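Local coordinates for protein cytolethal distending toxin subunit B (Escherichia coli, PDB 2F1N) that nicks DNA as the endonuclease subunit of a tripartite toxin, very probably damaging the DNA of intoxicated cells and so arresting their cycle at G2/M, at residues G74-R78 / V120-P125; R115-F121 / L133-G139. All blocks are in the same frame, centred on the assembly; numbering follows the deposited sequence.

In the fold
Both interactions use strand 119-123, an outermost strand of the six-stranded sheet in this DNase I-like fold, and they share Val120 and Phe121. Interaction 1 packs the inward face of the strand, carrying Val120 and Val122, against the loop leading into strand 78-83 of the eight-stranded sheet, so it joins the strand to a loop that leads into the other sheet. Interaction 2 pairs the same strand with 133-138 within one sheet. Their centres lie about 12 Å apart. Leu123 O and Leu133 N, 2.9 Å apart, probably continue the hairpin ladder between them, and Val77 CG1 touches Leu134 CD1 at 3.6 Å, so the loop valine rests on both strands.

Interaction 1: G74-R78 / V120-P125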
loop_
_atom_site.group_PDB
_atom_site.type_symbol
_atom_site.label_atom_id
_atom_site.label_comp_id
_atom_site.label_asym_id
_atom_site.label_seq_id
_atom_site.Cartn_x
_atom_site.Cartn_y
_atom_site.Cartn_z
ATOM N N GLY A 74 6.218 1.859 18.862
ATOM C CA GLY A 74 7.169 2.943 18.668
ATOM C C GLY A 74 7.383 3.338 17.204
ATOM O O GLY A 74 8.418 3.920 16.866
ATOM N N ILE A 75 6.404 3.080 16.337
ATOM C CA ILE A 75 6.520 3.569 14.968
ATOM C C ILE A 75 5.543 4.714 14.708
ATOM O O ILE A 75 4.339 4.501 14.891
ATOM C CB ILE A 75 6.276 2.440 13.989
ATOM C CG1 ILE A 75 7.336 1.339 14.157
ATOM C CG2 ILE A 75 6.233 2.994 12.510
ATOM C CD1 ILE A 75 6.872 -0.008 13.667
ATOM N N PRO A 76 6.049 5.886 14.304
ATOM C CA PRO A 76 5.215 7.052 14.010
ATOM C C PRO A 76 4.110 6.729 13.023
ATOM O O PRO A 76 4.381 6.215 11.938
ATOM C CB PRO A 76 6.200 8.028 13.373
ATOM C CG PRO A 76 7.488 7.695 14.065
ATOM C CD PRO A 76 7.494 6.226 14.172
ATOM N N VAL A 77 2.872 7.002 13.411
ATOM C CA VAL A 77 1.748 6.875 12.500
ATOM C C VAL A 77 0.644 7.862 12.910
ATOM O O VAL A 77 0.333 7.996 14.090
ATOM C CB VAL A 77 1.186 5.433 12.405
ATOM C CG1 VAL A 77 0.028 5.327 11.335
ATOM C CG2 VAL A 77 2.307 4.428 12.085
ATOM N N ARG A 78 0.054 8.548 11.928
ATOM C CA ARG A 78 -0.982 9.551 12.195
ATOM C C ARG A 78 -2.111 9.376 11.221
ATOM O O ARG A 78 -1.881 9.091 10.050
ATOM C CB ARG A 78 -0.451 11.028 11.994
ATOM C CG ARG A 78 0.580 11.512 12.988
ATOM C CD ARG A 78 1.413 12.678 12.398
ATOM N NE ARG A 78 0.736 13.918 12.709
ATOM C CZ ARG A 78 0.914 15.078 12.075
ATOM N NH1 ARG A 78 1.723 15.165 11.034
ATOM N NH2 ARG A 78 0.261 16.157 12.503
ATOM N N VAL A 120 -6.198 0.285 12.560
ATOM C CA VAL A 120 -4.885 0.555 11.948
ATOM C C VAL A 120 -3.852 -0.429 12.471
ATOM O O VAL A 120 -3.747 -0.615 13.699
ATOM C CB VAL A 120 -4.434 1.981 12.249
ATOM C CG1 VAL A 120 -3.095 2.292 11.424
ATOM C CG2 VAL A 120 -5.546 2.939 11.888
ATOM N N PHE A 121 -3.076 -1.001 11.554
ATOM C CA PHE A 121 -1.999 -1.976 11.883
ATOM C C PHE A 121 -0.606 -1.358 11.617
ATOM O O PHE A 121 -0.387 -0.766 10.573
ATOM C CB PHE A 121 -2.099 -3.256 11.072
ATOM C CG PHE A 121 -3.423 -3.942 11.196
ATOM C CD1 PHE A 121 -3.945 -4.267 12.432
ATOM C CD2 PHE A 121 -4.181 -4.198 10.062
ATOM C CE1 PHE A 121 -5.212 -4.903 12.538
ATOM C CE2 PHE A 121 -5.445 -4.803 10.179
ATOM C CZ PHE A 121 -5.932 -5.163 11.406
ATOM N N VAL A 122 0.310 -1.525 12.567
ATOM C CA VAL A 122 1.671 -1.077 12.401
ATOM C C VAL A 122 2.558 -2.242 12.814
ATOM O O VAL A 122 2.590 -2.617 14.001
ATOM C CB VAL A 122 2.008 0.078 13.340
ATOM C CG1 VAL A 122 3.334 0.650 12.859
ATOM C CG2 VAL A 122 0.895 1.149 13.319
ATOM N N LEU A 123 3.242 -2.832 11.843
ATOM C CA LEU A 123 4.121 -3.966 12.089
ATOM C C LEU A 123 5.599 -3.527 11.905
ATOM O O LEU A 123 5.934 -2.704 11.041
ATOM C CB LEU A 123 3.759 -5.157 11.180
ATOM C CG LEU A 123 2.230 -5.457 11.041
ATOM C CD1 LEU A 123 1.988 -6.671 10.200
ATOM C CD2 LEU A 123 1.499 -5.618 12.383
ATOM N N SER A 124 6.463 -4.086 12.748
ATOM C CA SER A 124 7.865 -3.696 12.800
ATOM C C SER A 124 8.628 -4.143 11.563
ATOM O O SER A 124 8.271 -5.118 10.898
ATOM C CB SER A 124 8.496 -4.276 14.085
ATOM O OG SER A 124 7.813 -3.673 15.186
ATOM N N PRO A 125 9.692 -3.408 11.225
ATOM C CA PRO A 125 10.572 -3.827 10.140
ATOM C C PRO A 125 11.088 -5.219 10.417
ATOM O O PRO A 125 11.282 -5.575 11.589
ATOM C CB PRO A 125 11.760 -2.847 10.253
ATOM C CG PRO A 125 11.157 -1.614 10.886
ATOM C CD PRO A 125 10.102 -2.133 11.847
#
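At one margin of the two-layered beta sandwich of the DNase I-like fold, the loop that runs into strand 78-83 lays Ile75 and Val77 against Val122 of the edge strand 119-123. Val122 is the centre of the patch. Its CG1, anti to the backbone N (chi1 -168°), is the branch that meets Ile75, lying 3.6 Å from Ile75 CB and 3.7 Å from Ile75 CD1. The other branch, CG2, faces Val77 CG2 at 3.8 Å. In both pairs the side chains pass flank to flank, pointing opposite ways. Ile75 reaches further along the strand with its CD1, which comes within 3.9 Å of Leu123 O and 4.3 Å of Pro125 CD, just past the strand's end. At the other end Val77 CG1 and Val120 CG1 make a looser contact at 4.4 Å. Pro132 also touches Ile75, and Ser98 and Leu134 flank Val77, so Val77 sits at the seam where the margins of the two sheets meet. No hydrogen bond joins the segments, and the Ile75 and Val122 alpha carbons stay 7.2 Å apart; between these two segments the contact rests on van der Waals packing of branched aliphatic side chains, with no backbone pairing.

Interaction 2: R115-F121 / L133-G139; sequences RRADEVF and LLGIRIG
Arg137 turns the edge of its guanidinium group to Glu119 and one face to Asp118. Its chain runs straight to CD and then bends (chi3 58°), which brings NE back over the neighbouring strand. There NE donates to Glu119 OE1 at 2.9 Å in a salt bridge; the oxygen lies close to the guanidinium plane and uses its anti lone pair, although the carboxylate plane stands 80° from that of the guanidinium. His175 NE2 is a second hydrogen-bond partner of OE1. Asp118 CB sits over the guanidinium face, 3.5 Å from Arg137 NH2, and NH1 donates in plane to Gly139 O and to a water that also bonds, weakly, to Asp118 OD2. Asp118 and Glu119 together oppose Arg137 in a classic beta bulge of the antiparallel hairpin 119-123/133-138: Asp118 N bonds to Arg137 O at 2.8 Å, whereas Glu119 N reaches the same oxygen only weakly. Asp118 OD2 receives a nearly straight bond from Gly139 N, also 2.8 Å long. Further along, Phe121 and Gly135 exchange two backbone bonds. The Phe121 ring approaches Arg137 obliquely, its CE2 lying 3.8 Å from Arg137 CB, and Phe166 and Phe167 make edge-to-face contacts with it. On the face that carries Val120 and Ile136, Ala117 CB, from just before the strand, packs against Ile136 CB at 3.7 Å, and Val120 CG1 against Leu134 CD1 at 4.2 Å.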
loop_
_atom_site.group_PDB
_atom_site.type_symbol
_atom_site.label_atom_id
_atom_site.label_comp_id
_atom_site.label_asym_id
_atom_site.label_seq_id
_atom_site.Cartn_x
_atom_site.Cartn_y
_atom_site.Cartn_z
ATOM N N ARG A 115 -12.637 5.729 2.878
ATOM C CA ARG A 115 -13.376 5.365 4.084
ATOM C C ARG A 115 -12.430 5.461 5.289
ATOM O O ARG A 115 -11.279 5.050 5.191
ATOM C CB ARG A 115 -13.923 3.925 3.950
ATOM C CG ARG A 115 -14.963 3.774 2.825
ATOM C CD ARG A 115 -15.729 2.416 2.782
ATOM N NE ARG A 115 -16.656 2.195 3.918
ATOM C CZ ARG A 115 -17.995 1.990 3.837
ATOM N NH1 ARG A 115 -18.642 1.992 2.670
ATOM N NH2 ARG A 115 -18.704 1.786 4.953
ATOM N N ARG A 116 -12.910 5.948 6.419
ATOM C CA ARG A 116 -12.114 5.841 7.630
ATOM C C ARG A 116 -11.715 4.411 7.937
ATOM O O ARG A 116 -12.557 3.480 7.866
ATOM C CB ARG A 116 -12.874 6.445 8.817
ATOM C CG ARG A 116 -12.221 6.298 10.223
ATOM C CD ARG A 116 -13.207 6.789 11.365
ATOM N NE ARG A 116 -12.590 6.823 12.710
ATOM C CZ ARG A 116 -12.432 5.781 13.542
ATOM N NH1 ARG A 116 -12.853 4.562 13.218
ATOM N NH2 ARG A 116 -11.816 5.974 14.703
ATOM N N ALA A 117 -10.471 4.218 8.354
ATOM C CA ALA A 117 -10.029 2.879 8.723
ATOM C C ALA A 117 -10.792 2.414 9.963
ATOM O O ALA A 117 -10.922 3.168 10.937
ATOM C CB ALA A 117 -8.517 2.922 9.082
ATOM N N ASP A 118 -11.313 1.189 9.940
ATOM C CA ASP A 118 -11.859 0.612 11.186
ATOM C C ASP A 118 -10.794 0.299 12.213
ATOM O O ASP A 118 -11.029 0.355 13.435
ATOM C CB ASP A 118 -12.699 -0.640 10.871
ATOM C CG ASP A 118 -13.882 -0.294 9.969
ATOM O OD1 ASP A 118 -14.472 0.797 10.134
ATOM O OD2 ASP A 118 -14.295 -1.027 9.057
ATOM N N GLU A 119 -9.624 -0.068 11.712
ATOM C CA GLU A 119 -8.504 -0.450 12.576
ATOM C C GLU A 119 -7.221 -0.094 11.811
ATOM O O GLU A 119 -7.193 -0.112 10.578
ATOM C CB GLU A 119 -8.586 -1.966 12.906
ATOM C CG GLU A 119 -7.685 -2.485 14.001
ATOM C CD GLU A 119 -8.003 -3.920 14.399
ATOM O OE1 GLU A 119 -8.726 -4.662 13.671
ATOM O OE2 GLU A 119 -7.495 -4.293 15.454
ATOM N N VAL A 120 -6.198 0.285 12.560
ATOM C CA VAL A 120 -4.885 0.555 11.948
ATOM C C VAL A 120 -3.852 -0.429 12.471
ATOM O O VAL A 120 -3.747 -0.615 13.699
ATOM C CB VAL A 120 -4.434 1.981 12.249
ATOM C CG1 VAL A 120 -3.095 2.292 11.424
ATOM C CG2 VAL A 120 -5.546 2.939 11.888
ATOM N N PHE A 121 -3.076 -1.001 11.554
ATOM C CA PHE A 121 -1.999 -1.976 11.883
ATOM C C PHE A 121 -0.606 -1.358 11.617
ATOM O O PHE A 121 -0.387 -0.766 10.573
ATOM C CB PHE A 121 -2.099 -3.256 11.072
ATOM C CG PHE A 121 -3.423 -3.942 11.196
ATOM C CD1 PHE A 121 -3.945 -4.267 12.432
ATOM C CD2 PHE A 121 -4.181 -4.198 10.062
ATOM C CE1 PHE A 121 -5.212 -4.903 12.538
ATOM C CE2 PHE A 121 -5.445 -4.803 10.179
ATOM C CZ PHE A 121 -5.932 -5.163 11.406
ATOM N N LEU A 133 5.654 -2.124 8.220
ATOM C CA LEU A 133 4.424 -2.330 7.446
ATOM C C LEU A 133 3.301 -1.491 8.026
ATOM O O LEU A 133 3.069 -1.566 9.189
ATOM C CB LEU A 133 4.023 -3.815 7.518
ATOM C CG LEU A 133 4.929 -4.630 6.588
ATOM C CD1 LEU A 133 4.857 -6.125 6.922
ATOM C CD2 LEU A 133 4.592 -4.385 5.113
ATOM N N LEU A 134 2.623 -0.699 7.206
ATOM C CA LEU A 134 1.514 0.111 7.707
ATOM C C LEU A 134 0.290 -0.438 7.015
ATOM O O LEU A 134 0.310 -0.584 5.806
ATOM C CB LEU A 134 1.749 1.575 7.345
ATOM C CG LEU A 134 0.566 2.567 7.400
ATOM C CD1 LEU A 134 0.146 2.730 8.864
ATOM C CD2 LEU A 134 0.985 3.926 6.758
ATOM N N GLY A 135 -0.765 -0.721 7.780
ATOM C CA GLY A 135 -1.974 -1.280 7.170
ATOM C C GLY A 135 -3.246 -0.692 7.778
ATOM O O GLY A 135 -3.215 -0.180 8.905
ATOM N N ILE A 136 -4.364 -0.780 7.028
ATOM C CA ILE A 136 -5.673 -0.433 7.596
ATOM C C ILE A 136 -6.644 -1.597 7.341
ATOM O O ILE A 136 -6.519 -2.312 6.358
ATOM C CB ILE A 136 -6.255 0.873 6.994
ATOM C CG1 ILE A 136 -6.497 0.745 5.495
ATOM C CG2 ILE A 136 -5.241 2.064 7.311
ATOM C CD1 ILE A 136 -7.138 1.978 4.875
ATOM N N ARG A 137 -7.622 -1.728 8.214
ATOM C CA ARG A 137 -8.711 -2.688 8.009
ATOM C C ARG A 137 -9.978 -1.895 7.727
ATOM O O ARG A 137 -10.262 -0.913 8.438
ATOM C CB ARG A 137 -8.902 -3.549 9.275
ATOM C CG ARG A 137 -10.047 -4.617 9.078
ATOM C CD ARG A 137 -10.271 -5.481 10.310
ATOM N NE ARG A 137 -10.618 -4.685 11.498
ATOM C CZ ARG A 137 -11.846 -4.188 11.756
ATOM N NH1 ARG A 137 -12.847 -4.363 10.890
ATOM N NH2 ARG A 137 -12.059 -3.466 12.861
ATOM N N ILE A 138 -10.726 -2.297 6.685
ATOM C CA ILE A 138 -12.054 -1.740 6.432
ATOM C C ILE A 138 -12.932 -2.975 6.347
ATOM O O ILE A 138 -12.763 -3.797 5.429
ATOM C CB ILE A 138 -12.074 -0.962 5.130
ATOM C CG1 ILE A 138 -11.201 0.311 5.284
ATOM C CG2 ILE A 138 -13.508 -0.504 4.772
ATOM C CD1 ILE A 138 -10.750 0.799 3.968
ATOM N N GLY A 139 -13.818 -3.143 7.320
ATOM C CA GLY A 139 -14.636 -4.369 7.323
ATOM C C GLY A 139 -13.760 -5.608 7.426
ATOM O O GLY A 139 -12.867 -5.716 8.278
HETATM O O HOH W 1 -15.417 -3.130 10.924
#